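Hyaluronoglucosaminidase (Apis mellifera, PDB 1FCQ) hydrolyses hyaluronic acid as a venom glycosidase of family 56, built on a seven-stranded (beta/alpha) TIM barrel, and is a major bee venom allergen. Local coordinates at residues A[239-244]-A[284-289]; A[264-269]-A[276-281]. All coordinates share one frame; numbering follows the deposited sequence.

Contact 1: A[239-244]-A[284-289]; sequences GLVGGR and EATLRK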
ATOM      1  N   GLY A 239      -5.908 -16.218   8.542  1.00 19.23           N
ATOM      2  CA  GLY A 239      -7.189 -15.548   8.363  1.00 20.65           C
ATOM      3  C   GLY A 239      -7.040 -14.079   7.990  1.00 19.22           C
ATOM      4  O   GLY A 239      -7.811 -13.557   7.176  1.00 18.06           O
ATOM      5  N   LEU A 240      -6.103 -13.386   8.618  1.00 18.98           N
ATOM      6  CA  LEU A 240      -5.809 -11.990   8.327  1.00 17.71           C
ATOM      7  C   LEU A 240      -5.492 -11.884   6.837  1.00 15.52           C
ATOM      8  O   LEU A 240      -6.044 -11.031   6.136  1.00 16.76           O
ATOM      9  CB  LEU A 240      -4.613 -11.492   9.137  1.00 16.37           C
ATOM     10  CG  LEU A 240      -4.108 -10.064   8.967  1.00 17.25           C
ATOM     11  CD1 LEU A 240      -3.294  -9.658  10.193  1.00 21.10           C
ATOM     12  CD2 LEU A 240      -3.213  -9.868   7.743  1.00 18.93           C
ATOM     13  N   VAL A 241      -4.548 -12.715   6.377  1.00 14.25           N
ATOM     14  CA  VAL A 241      -4.158 -12.704   4.976  1.00 16.03           C
ATOM     15  C   VAL A 241      -5.337 -13.061   4.085  1.00 19.23           C
ATOM     16  O   VAL A 241      -5.626 -12.388   3.100  1.00 17.06           O
ATOM     17  CB  VAL A 241      -2.986 -13.675   4.730  1.00 16.85           C
ATOM     18  CG1 VAL A 241      -2.628 -13.802   3.259  1.00 18.83           C
ATOM     19  CG2 VAL A 241      -1.768 -13.203   5.519  1.00 15.82           C
ATOM     20  N   GLY A 242      -6.000 -14.175   4.415  1.00 15.92           N
ATOM     21  CA  GLY A 242      -7.112 -14.661   3.610  1.00 17.95           C
ATOM     22  C   GLY A 242      -8.228 -13.659   3.394  1.00 15.95           C
ATOM     23  O   GLY A 242      -8.661 -13.443   2.252  1.00 18.12           O
ATOM     24  N   GLY A 243      -8.705 -13.035   4.452  1.00 14.02           N
ATOM     25  CA  GLY A 243      -9.760 -12.045   4.407  1.00 14.38           C
ATOM     26  C   GLY A 243      -9.404 -10.887   3.475  1.00 17.72           C
ATOM     27  O   GLY A 243     -10.214 -10.446   2.641  1.00 15.35           O
ATOM     28  N   ARG A 244      -8.168 -10.408   3.605  1.00 16.49           N
ATOM     29  CA  ARG A 244      -7.686  -9.307   2.775  1.00 17.67           C
ATOM     30  C   ARG A 244      -7.506  -9.677   1.321  1.00 18.19           C
ATOM     31  O   ARG A 244      -7.857  -8.858   0.460  1.00 16.67           O
ATOM     32  CB  ARG A 244      -6.386  -8.760   3.370  1.00 14.50           C
ATOM     33  CG  ARG A 244      -6.675  -8.171   4.748  1.00 13.25           C
ATOM     34  CD  ARG A 244      -5.366  -7.703   5.379  1.00 14.80           C
ATOM     35  NE  ARG A 244      -5.690  -7.248   6.737  1.00 18.37           N
ATOM     36  CZ  ARG A 244      -4.907  -6.504   7.490  1.00 20.37           C
ATOM     37  NH1 ARG A 244      -5.333  -6.172   8.709  1.00 21.98           N
ATOM     38  NH2 ARG A 244      -3.721  -6.089   7.060  1.00 20.26           N
ATOM     39  N   GLU A 284       5.152 -20.259   5.472  1.00 20.06           N
ATOM     40  CA  GLU A 284       4.497 -21.355   4.777  1.00 21.33           C
ATOM     41  C   GLU A 284       2.976 -21.220   4.741  1.00 17.71           C
ATOM     42  O   GLU A 284       2.392 -21.248   3.654  1.00 21.74           O
ATOM     43  CB  GLU A 284       4.903 -22.700   5.411  1.00 25.01           C
ATOM     44  CG  GLU A 284       6.376 -23.036   5.266  1.00 33.73           C
ATOM     45  CD  GLU A 284       6.843 -24.287   5.981  1.00 41.60           C
ATOM     46  OE1 GLU A 284       6.135 -24.775   6.890  1.00 43.49           O
ATOM     47  OE2 GLU A 284       7.936 -24.811   5.659  1.00 41.08           O
ATOM     48  N   ALA A 285       2.302 -21.072   5.868  1.00 19.98           N
ATOM     49  CA  ALA A 285       0.837 -21.035   5.859  1.00 20.63           C
ATOM     50  C   ALA A 285       0.287 -19.807   5.152  1.00 23.54           C
ATOM     51  O   ALA A 285      -0.720 -19.918   4.441  1.00 20.10           O
ATOM     52  CB  ALA A 285       0.305 -21.115   7.279  1.00 22.51           C
ATOM     53  N   THR A 286       0.900 -18.644   5.359  1.00 20.86           N
ATOM     54  CA  THR A 286       0.350 -17.443   4.711  1.00 18.05           C
ATOM     55  C   THR A 286       0.675 -17.328   3.233  1.00 21.15           C
ATOM     56  O   THR A 286      -0.185 -16.834   2.482  1.00 18.59           O
ATOM     57  CB  THR A 286       0.750 -16.163   5.455  1.00 15.80           C
ATOM     58  OG1 THR A 286       2.187 -16.062   5.470  1.00 17.48           O
ATOM     59  CG2 THR A 286       0.230 -16.159   6.884  1.00 16.35           C
ATOM     60  N   LEU A 287       1.853 -17.748   2.792  1.00 18.39           N
ATOM     61  CA  LEU A 287       2.175 -17.704   1.364  1.00 17.13           C
ATOM     62  C   LEU A 287       1.302 -18.743   0.657  1.00 18.22           C
ATOM     63  O   LEU A 287       0.790 -18.528  -0.449  1.00 22.07           O
ATOM     64  CB  LEU A 287       3.663 -17.882   1.080  1.00 20.29           C
ATOM     65  CG  LEU A 287       4.590 -16.765   1.589  1.00 20.21           C
ATOM     66  CD1 LEU A 287       6.030 -17.130   1.259  1.00 24.74           C
ATOM     67  CD2 LEU A 287       4.205 -15.402   1.036  1.00 23.65           C
ATOM     68  N   ARG A 288       1.042 -19.878   1.323  1.00 20.19           N
ATOM     69  CA  ARG A 288       0.124 -20.873   0.756  1.00 21.78           C
ATOM     70  C   ARG A 288      -1.279 -20.307   0.612  1.00 21.64           C
ATOM     71  O   ARG A 288      -1.939 -20.516  -0.417  1.00 23.10           O
ATOM     72  CB  ARG A 288       0.144 -22.149   1.612  1.00 24.48           C
ATOM     73  CG  ARG A 288       1.205 -23.134   1.166  1.00 30.17           C
ATOM     74  CD  ARG A 288       1.694 -24.047   2.282  1.00 41.08           C
ATOM     75  NE  ARG A 288       2.477 -25.145   1.735  1.00 42.41           N
ATOM     76  CZ  ARG A 288       3.438 -25.857   2.288  1.00 51.37           C
ATOM     77  NH1 ARG A 288       3.865 -25.640   3.527  1.00 54.94           N
ATOM     78  NH2 ARG A 288       4.014 -26.826   1.578  1.00 55.35           N
ATOM     79  N   LYS A 289      -1.755 -19.521   1.574  1.00 18.43           N
ATOM     80  CA  LYS A 289      -3.083 -18.925   1.482  1.00 22.76           C
ATOM     81  C   LYS A 289      -3.184 -17.967   0.301  1.00 20.78           C
ATOM     82  O   LYS A 289      -4.175 -17.974  -0.430  1.00 18.29           O
ATOM     83  CB  LYS A 289      -3.473 -18.237   2.782  1.00 20.42           C
ATOM     84  CG  LYS A 289      -4.826 -17.565   2.805  1.00 19.61           C
ATOM     85  CD  LYS A 289      -5.972 -18.495   2.469  1.00 25.56           C
ATOM     86  CE  LYS A 289      -6.509 -19.242   3.664  1.00 34.38           C
ATOM     87  NZ  LYS A 289      -5.663 -20.404   4.035  1.00 42.17           N
TER
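Lys289 lays the carbon part of its side chain against Gly242, where one helix faces the next. Its CB points at helix 234-253. CG stands anti to the backbone N (chi1 179°) and rests 3.8 Å from Gly242 CA. The chain already bends at chi2, which places CD; Lys289 CD is 4.2 Å from Gly242 CA. Further bends at chi3 and chi4 set CE and NZ. Gly242 has no side chain, so the lysine methylenes meet bare backbone.

Beside this pair, Val241 points at the other helix. Its CG2 touches Thr286 CG2 at 3.8 Å, methyl to methyl, and the two side chains cross at about a right angle. Val241 CG1 lies 4.0 Å from Thr286 O. The hydroxyl of Thr286 is used otherwise, in hydrogen bonds with Asp282 O and Tyr266 OH. Leu228, from a loop, also packs on Val241.

The short axes run nearly parallel, 12° apart, and approach to 9.1 Å. This is side-by-side packing of two neighbouring outer helices of the TIM barrel. No polar bond joins the two segments. Methyls and methylenes meet each other and glycine backbone, so the contact rests on packing.

Contact 2: A[264-269]-A[276-281]; sequences PYYWYK and TDLSRA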
ATOM      1  N   PRO A 264      -0.795  -8.873  -3.357  1.00 13.83           N
ATOM      2  CA  PRO A 264      -0.720  -8.459  -1.971  1.00 12.32           C
ATOM      3  C   PRO A 264       0.699  -8.034  -1.600  1.00 12.80           C
ATOM      4  O   PRO A 264       1.689  -8.624  -2.010  1.00 12.28           O
ATOM      5  CB  PRO A 264      -1.091  -9.720  -1.184  1.00 12.62           C
ATOM      6  CG  PRO A 264      -1.986 -10.459  -2.136  1.00 13.46           C
ATOM      7  CD  PRO A 264      -1.332 -10.255  -3.487  1.00 14.56           C
ATOM      8  N   TYR A 265       0.773  -7.004  -0.761  1.00 13.70           N
ATOM      9  CA  TYR A 265       2.026  -6.502  -0.202  1.00 11.77           C
ATOM     10  C   TYR A 265       2.337  -7.372   1.019  1.00 11.90           C
ATOM     11  O   TYR A 265       1.476  -7.537   1.901  1.00 12.33           O
ATOM     12  CB  TYR A 265       1.888  -5.012   0.177  1.00 10.57           C
ATOM     13  CG  TYR A 265       2.757  -4.183  -0.747  1.00 10.45           C
ATOM     14  CD1 TYR A 265       2.363  -3.895  -2.054  1.00 13.43           C
ATOM     15  CD2 TYR A 265       4.015  -3.764  -0.367  1.00 11.76           C
ATOM     16  CE1 TYR A 265       3.199  -3.210  -2.919  1.00 12.34           C
ATOM     17  CE2 TYR A 265       4.863  -3.050  -1.204  1.00 13.08           C
ATOM     18  CZ  TYR A 265       4.439  -2.783  -2.494  1.00 14.51           C
ATOM     19  OH  TYR A 265       5.251  -2.113  -3.375  1.00 13.01           O
ATOM     20  N   TYR A 266       3.540  -7.936   1.052  1.00 13.57           N
ATOM     21  CA  TYR A 266       3.921  -8.874   2.105  1.00 12.12           C
ATOM     22  C   TYR A 266       5.215  -8.444   2.782  1.00 13.45           C
ATOM     23  O   TYR A 266       6.175  -8.086   2.115  1.00 15.03           O
ATOM     24  CB  TYR A 266       4.160 -10.226   1.429  1.00 13.51           C
ATOM     25  CG  TYR A 266       4.207 -11.419   2.351  1.00 13.53           C
ATOM     26  CD1 TYR A 266       3.077 -12.152   2.634  1.00 13.22           C
ATOM     27  CD2 TYR A 266       5.416 -11.800   2.939  1.00 13.63           C
ATOM     28  CE1 TYR A 266       3.105 -13.246   3.498  1.00 14.77           C
ATOM     29  CE2 TYR A 266       5.466 -12.901   3.771  1.00 14.41           C
ATOM     30  CZ  TYR A 266       4.321 -13.612   4.046  1.00 16.97           C
ATOM     31  OH  TYR A 266       4.394 -14.693   4.908  1.00 18.61           O
ATOM     32  N   TRP A 267       5.211  -8.471   4.121  1.00 13.04           N
ATOM     33  CA  TRP A 267       6.422  -8.046   4.830  1.00 15.17           C
ATOM     34  C   TRP A 267       6.989  -9.252   5.571  1.00 14.42           C
ATOM     35  O   TRP A 267       6.211 -10.087   6.021  1.00 14.97           O
ATOM     36  CB  TRP A 267       6.166  -6.904   5.788  1.00 13.46           C
ATOM     37  CG  TRP A 267       7.348  -6.170   6.349  1.00 15.60           C
ATOM     38  CD1 TRP A 267       8.619  -6.113   5.860  1.00 15.12           C
ATOM     39  CD2 TRP A 267       7.321  -5.308   7.497  1.00 13.11           C
ATOM     40  NE1 TRP A 267       9.399  -5.290   6.647  1.00 14.94           N
ATOM     41  CE2 TRP A 267       8.617  -4.774   7.640  1.00 14.03           C
ATOM     42  CE3 TRP A 267       6.327  -4.929   8.410  1.00 16.05           C
ATOM     43  CZ2 TRP A 267       8.952  -3.901   8.676  1.00 19.09           C
ATOM     44  CZ3 TRP A 267       6.661  -4.049   9.426  1.00 19.74           C
ATOM     45  CH2 TRP A 267       7.969  -3.544   9.550  1.00 18.46           C
ATOM     46  N   TYR A 268       8.316  -9.307   5.659  1.00 12.43           N
ATOM     47  CA  TYR A 268       8.961 -10.416   6.371  1.00 18.95           C
ATOM     48  C   TYR A 268       9.164 -10.105   7.842  1.00 18.67           C
ATOM     49  O   TYR A 268       9.786 -10.906   8.554  1.00 18.47           O
ATOM     50  CB  TYR A 268      10.277 -10.815   5.678  1.00 16.93           C
ATOM     51  CG  TYR A 268      11.286  -9.682   5.689  1.00 15.27           C
ATOM     52  CD1 TYR A 268      12.172  -9.608   6.760  1.00 18.09           C
ATOM     53  CD2 TYR A 268      11.352  -8.701   4.726  1.00 11.06           C
ATOM     54  CE1 TYR A 268      13.091  -8.581   6.835  1.00 16.63           C
ATOM     55  CE2 TYR A 268      12.263  -7.665   4.783  1.00 13.58           C
ATOM     56  CZ  TYR A 268      13.137  -7.611   5.864  1.00 16.16           C
ATOM     57  OH  TYR A 268      14.060  -6.599   5.968  1.00 17.49           O
ATOM     58  N   LYS A 269       8.632  -9.000   8.344  1.00 14.42           N
ATOM     59  CA  LYS A 269       8.671  -8.666   9.757  1.00 18.27           C
ATOM     60  C   LYS A 269       7.231  -8.605  10.284  1.00 20.00           C
ATOM     61  O   LYS A 269       6.317  -8.365   9.491  1.00 17.79           O
ATOM     62  CB  LYS A 269       9.276  -7.282  10.005  1.00 19.13           C
ATOM     63  CG  LYS A 269      10.704  -7.100   9.520  1.00 19.34           C
ATOM     64  CD  LYS A 269      11.646  -7.891  10.424  1.00 20.73           C
ATOM     65  CE  LYS A 269      13.064  -7.356  10.273  1.00 20.87           C
ATOM     66  NZ  LYS A 269      14.013  -8.188  11.074  1.00 22.61           N
ATOM     67  N   THR A 276      11.295  -8.488  14.524  1.00 21.53           N
ATOM     68  CA  THR A 276      11.194  -9.933  14.493  1.00 17.79           C
ATOM     69  C   THR A 276      10.823 -10.469  13.114  1.00 21.39           C
ATOM     70  O   THR A 276       9.780 -10.089  12.589  1.00 18.58           O
ATOM     71  CB  THR A 276      10.137 -10.421  15.511  1.00 21.94           C
ATOM     72  OG1 THR A 276      10.499  -9.913  16.803  1.00 23.68           O
ATOM     73  CG2 THR A 276      10.061 -11.936  15.583  1.00 18.06           C
ATOM     74  N   ASP A 277      11.665 -11.316  12.558  1.00 16.99           N
ATOM     75  CA  ASP A 277      11.487 -11.958  11.283  1.00 13.89           C
ATOM     76  C   ASP A 277      10.352 -12.995  11.367  1.00 18.34           C
ATOM     77  O   ASP A 277      10.189 -13.694  12.371  1.00 20.64           O
ATOM     78  CB  ASP A 277      12.712 -12.683  10.732  1.00 20.39           C
ATOM     79  CG  ASP A 277      13.874 -11.765  10.415  1.00 27.02           C
ATOM     80  OD1 ASP A 277      13.675 -10.709   9.780  1.00 19.87           O
ATOM     81  OD2 ASP A 277      15.004 -12.119  10.821  1.00 21.57           O
ATOM     82  N   LEU A 278       9.578 -13.083  10.275  1.00 18.47           N
ATOM     83  CA  LEU A 278       8.492 -14.061  10.278  1.00 18.42           C
ATOM     84  C   LEU A 278       9.019 -15.484  10.454  1.00 19.75           C
ATOM     85  O   LEU A 278      10.023 -15.858   9.869  1.00 18.59           O
ATOM     86  CB  LEU A 278       7.725 -13.998   8.951  1.00 18.35           C
ATOM     87  CG  LEU A 278       6.339 -13.351   9.007  1.00 21.54           C
ATOM     88  CD1 LEU A 278       6.356 -11.985   9.648  1.00 24.50           C
ATOM     89  CD2 LEU A 278       5.758 -13.262   7.597  1.00 19.34           C
ATOM     90  N   SER A 279       8.315 -16.281  11.258  1.00 21.54           N
ATOM     91  CA  SER A 279       8.690 -17.683  11.443  1.00 21.25           C
ATOM     92  C   SER A 279       8.481 -18.463  10.155  1.00 25.39           C
ATOM     93  O   SER A 279       7.694 -18.104   9.279  1.00 18.79           O
ATOM     94  CB  SER A 279       7.863 -18.316  12.564  1.00 23.86           C
ATOM     95  OG  SER A 279       6.480 -18.344  12.221  1.00 23.22           O
ATOM     96  N   ARG A 280       9.123 -19.632  10.054  1.00 19.18           N
ATOM     97  CA  ARG A 280       8.959 -20.478   8.874  1.00 18.40           C
ATOM     98  C   ARG A 280       7.511 -20.964   8.747  1.00 17.55           C
ATOM     99  O   ARG A 280       6.962 -21.090   7.649  1.00 20.78           O
ATOM    100  CB  ARG A 280       9.887 -21.695   9.007  1.00 18.79           C
ATOM    101  CG  ARG A 280       9.848 -22.590   7.773  1.00 23.62           C
ATOM    102  N   ALA A 281       6.923 -21.293   9.896  1.00 20.00           N
ATOM    103  CA  ALA A 281       5.546 -21.796   9.923  1.00 16.25           C
ATOM    104  C   ALA A 281       4.615 -20.716   9.364  1.00 20.97           C
ATOM    105  O   ALA A 281       3.706 -21.024   8.599  1.00 20.81           O
ATOM    106  CB  ALA A 281       5.111 -22.172  11.324  1.00 19.01           C
TER
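Leu278 reaches into the buried side of this contact, beside the end of the strand that carries Tyr266. Its CD2 lies 3.3 Å from Tyr266 OH, a hydroxyl hydrogen-bonded with Thr286 OG1, and 3.6 Å from Trp267 O. It approaches the tyrosine ring obliquely. The other methyl, Leu278 CD1, sits 3.5 Å from Lys269 C. Leu283 and Leu228 also pack on Leu278. A backbone bond holds Leu278 next to Tyr268: Leu278 N donates to Tyr268 O at 2.8 Å, with an N-H...O angle of 155°. The same oxygen receives a CA-H...O contact from Asp277. A second such contact runs from Lys269 CA to Thr276 O. Lys269 and Asp277 form an antiparallel non-hydrogen-bonded pair.

The solvent side belongs to Thr276 and Asp277, both partly exposed. They lie against the buried Lys269 and Tyr268. Lys269 and Asp277 run side by side, and Lys269 NZ makes a salt bridge to Asp277 OD1 at 2.9 Å. NZ meets that oxygen from above the carboxylate plane, 53° out of it. With CG between backbone N and carbonyl carbon (chi1 63°), the Tyr268 ring lies alongside Asp277; Asp277 OD1 is at its edge, in plane, 3.5 Å from Tyr268 CD1.

The contact closes the turn from barrel strand 261-267 to helix 280-292, a beta-to-alpha connection. Ser279 N-caps that helix through Asp282 N. The nearby ammonium of Lys269 would favour the charged carboxylate of Asp277, and Gln315 NE2 bonds to its OD2. Leu278 supplies the apolar packing.

The centres of the two contacts lie 11 Å apart, on the same side of the chain's centre. Both use helix 280-292. Along the chain come 239-244 on helix 234-253, then strand 261-267 with 264-269, then 276-281, then 284-289. Contact 2 therefore falls wholly between the two segments of contact 1. Together they cover an alpha-beta-alpha part of the barrel: the strand lies within the parallel sheet and the two helices pack outside. The contacts touch directly. Thr286 OG1 and Tyr266 OH are hydrogen-bonded at 2.7 Å, and Leu287 CD2 packs on Tyr266 CE1. Tyr266 joins the strand to helix 280-292, which in turn packs on helix 234-253.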